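PDB 6HVG: alternansucrase from Leuconostoc mesenteroides, which belongs to glycoside hydrolase family 70, joining a TIM-barrel-type domain of parallel strands and outer helices to repeats related to choline-binding and cell-wall-binding modules. Local coordinates for residues Tyr599-Gly604 and Gly635-Ala640. Residues are numbered along the deposited sequence; the frame is centred on the assembly and turned at random.
Sequences YLMNFG and GDYFKA
Met601, in the last turn of helix 587-601, reaches across to two aromatic side chains of helix 629-642, Tyr637 and Phe638. Its CB comes no nearer than the phenol end of Tyr637, 4.3 Å from OH. One bond further, CG lies 4.2 Å from Tyr637 CE2 and 4.1 Å from Phe638 CZ, bridging the two rings. The chain then bends (chi2 -62°), and SD arrives 3.6 Å from Phe638 CZ, at the outer end of that ring. This is a Met-aromatic contact with an oblique approach: the sulfur sits 4.8 Å from the centroid of the Phe638 ring, on a line 61° off the ring normal. A second bend turns CE away from Phe638, leaving the methyl 4.8 Å from CZ, while the Met601 side chain as a whole also touches the loop residue Phe615 and Ala1154 of strand 1151-1156.

Tyr637 extends toward the other helix because its CG stands anti to the backbone N (chi1 174°). Its side chain also touches Leu594 and Leu597 of helix 587-601, and its hydroxyl is hydrogen-bonded to His598 ND1. The Asn602 amide, nearly perpendicular to the phenol ring, brings ND2 to 3.5 Å from Tyr637 OH, but the clear partner of ND2 is the carbonyl oxygen of His598, one helical turn back. His598 thus bonds to both Asn602 ND2 and Tyr637 OH, through its backbone oxygen and its ring nitrogen respectively.

Between these helices the chain passes through strand 617-620, part of the parallel sheet of the TIM-barrel-type fold, so the contact joins two helices flanking that strand in sequence. The buried part of the interface rests on dispersion between thioether and rings, whereas the polar ends gather at its partly exposed Asn602 side, where the hydrogen bond to His598 ND1 probably offsets the cost of burying the tyrosine hydroxyl.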
loop_
_atom_site.group_PDB
_atom_site.type_symbol
_atom_site.label_atom_id
_atom_site.label_comp_id
_atom_site.label_asym_id
_atom_site.label_seq_id
_atom_site.Cartn_x
_atom_site.Cartn_y
_atom_site.Cartn_z
ATOM N N TYR A 599 23.615 -7.115 20.746
ATOM C CA TYR A 599 22.781 -6.805 21.904
ATOM C C TYR A 599 21.609 -7.775 22.039
ATOM O O TYR A 599 21.276 -8.188 23.151
ATOM C CB TYR A 599 22.288 -5.372 21.813
ATOM C CG TYR A 599 21.252 -4.947 22.822
ATOM C CD1 TYR A 599 21.620 -4.486 24.063
ATOM C CD2 TYR A 599 19.907 -4.951 22.506
ATOM C CE1 TYR A 599 20.675 -4.032 24.968
ATOM C CE2 TYR A 599 18.955 -4.498 23.397
ATOM C CZ TYR A 599 19.344 -4.039 24.623
ATOM O OH TYR A 599 18.408 -3.595 25.536
ATOM N N LEU A 600 21.008 -8.160 20.920
ATOM C CA LEU A 600 19.878 -9.093 20.959
ATOM C C LEU A 600 20.340 -10.513 21.273
ATOM O O LEU A 600 19.715 -11.200 22.080
ATOM C CB LEU A 600 19.088 -9.061 19.646
ATOM C CG LEU A 600 18.392 -7.731 19.335
ATOM C CD1 LEU A 600 18.015 -7.636 17.876
ATOM C CD2 LEU A 600 17.162 -7.496 20.210
ATOM N N MET A 601 21.439 -10.946 20.655
ATOM C CA MET A 601 21.966 -12.302 20.870
ATOM C C MET A 601 22.637 -12.465 22.230
ATOM O O MET A 601 22.895 -13.583 22.653
ATOM C CB MET A 601 22.962 -12.685 19.778
ATOM C CG MET A 601 22.409 -12.705 18.360
ATOM S SD MET A 601 21.093 -13.905 18.112
ATOM C CE MET A 601 19.706 -12.786 18.288
ATOM N N ASN A 602 22.911 -11.355 22.907
ATOM C CA ASN A 602 23.353 -11.384 24.302
ATOM C C ASN A 602 22.419 -10.599 25.220
ATOM O O ASN A 602 22.879 -10.013 26.201
ATOM C CB ASN A 602 24.778 -10.826 24.382
ATOM C CG ASN A 602 25.772 -11.690 23.646
ATOM O OD1 ASN A 602 26.353 -12.620 24.219
ATOM N ND2 ASN A 602 25.954 -11.411 22.362
ATOM N N PHE A 603 21.127 -10.546 24.885
ATOM C CA PHE A 603 20.217 -9.671 25.618
ATOM C C PHE A 603 20.255 -9.972 27.088
ATOM O O PHE A 603 20.436 -9.073 27.905
ATOM C CB PHE A 603 18.791 -9.761 25.097
ATOM C CG PHE A 603 17.833 -8.830 25.791
ATOM C CD1 PHE A 603 17.988 -7.463 25.676
ATOM C CD2 PHE A 603 16.772 -9.314 26.542
ATOM C CE1 PHE A 603 17.107 -6.593 26.319
ATOM C CE2 PHE A 603 15.892 -8.452 27.178
ATOM C CZ PHE A 603 16.058 -7.090 27.070
ATOM N N GLY A 604 20.130 -11.248 27.425
ATOM C CA GLY A 604 20.126 -11.703 28.819
ATOM C C GLY A 604 21.399 -11.427 29.605
ATOM O O GLY A 604 21.336 -11.009 30.751
ATOM N N GLY A 635 25.512 -13.095 8.962
ATOM C CA GLY A 635 26.034 -14.436 8.771
ATOM C C GLY A 635 27.416 -14.613 9.372
ATOM O O GLY A 635 27.677 -15.581 10.121
ATOM N N ASP A 636 28.305 -13.680 9.034
ATOM C CA ASP A 636 29.693 -13.722 9.490
ATOM C C ASP A 636 29.836 -13.589 11.006
ATOM O O ASP A 636 30.744 -14.174 11.587
ATOM C CB ASP A 636 30.508 -12.645 8.760
ATOM C CG ASP A 636 30.641 -12.934 7.270
ATOM O OD1 ASP A 636 30.097 -13.965 6.815
ATOM O OD2 ASP A 636 31.287 -12.135 6.555
ATOM N N TYR A 637 28.945 -12.817 11.620
ATOM C CA TYR A 637 28.887 -12.660 13.073
ATOM C C TYR A 637 28.587 -13.997 13.734
ATOM O O TYR A 637 29.294 -14.430 14.631
ATOM C CB TYR A 637 27.815 -11.623 13.458
ATOM C CG TYR A 637 27.582 -11.512 14.941
ATOM C CD1 TYR A 637 28.444 -10.767 15.758
ATOM C CD2 TYR A 637 26.527 -12.179 15.545
ATOM C CE1 TYR A 637 28.241 -10.692 17.125
ATOM C CE2 TYR A 637 26.321 -12.100 16.913
ATOM C CZ TYR A 637 27.186 -11.360 17.686
ATOM O OH TYR A 637 26.988 -11.281 19.026
ATOM N N PHE A 638 27.553 -14.668 13.249
ATOM C CA PHE A 638 27.209 -16.001 13.736
ATOM C C PHE A 638 28.326 -17.035 13.507
ATOM O O PHE A 638 28.527 -17.926 14.339
ATOM C CB PHE A 638 25.918 -16.497 13.092
ATOM C CG PHE A 638 24.668 -15.974 13.748
ATOM C CD1 PHE A 638 24.340 -14.637 13.683
ATOM C CD2 PHE A 638 23.793 -16.836 14.374
ATOM C CE1 PHE A 638 23.185 -14.157 14.253
ATOM C CE2 PHE A 638 22.641 -16.354 14.974
ATOM C CZ PHE A 638 22.346 -15.011 14.919
ATOM N N LYS A 639 29.050 -16.914 12.398
ATOM C CA LYS A 639 30.181 -17.790 12.127
ATOM C C LYS A 639 31.273 -17.571 13.168
ATOM O O LYS A 639 31.779 -18.535 13.757
ATOM C CB LYS A 639 30.731 -17.556 10.723
ATOM C CG LYS A 639 29.884 -18.141 9.608
ATOM C CD LYS A 639 30.264 -17.592 8.224
ATOM C CE LYS A 639 29.482 -18.314 7.132
ATOM N NZ LYS A 639 29.428 -17.613 5.828
ATOM N N ALA A 640 31.622 -16.311 13.405
ATOM C CA ALA A 640 32.691 -15.968 14.318
ATOM C C ALA A 640 32.400 -16.378 15.749
ATOM O O ALA A 640 33.269 -16.947 16.410
ATOM C CB ALA A 640 32.961 -14.473 14.251
#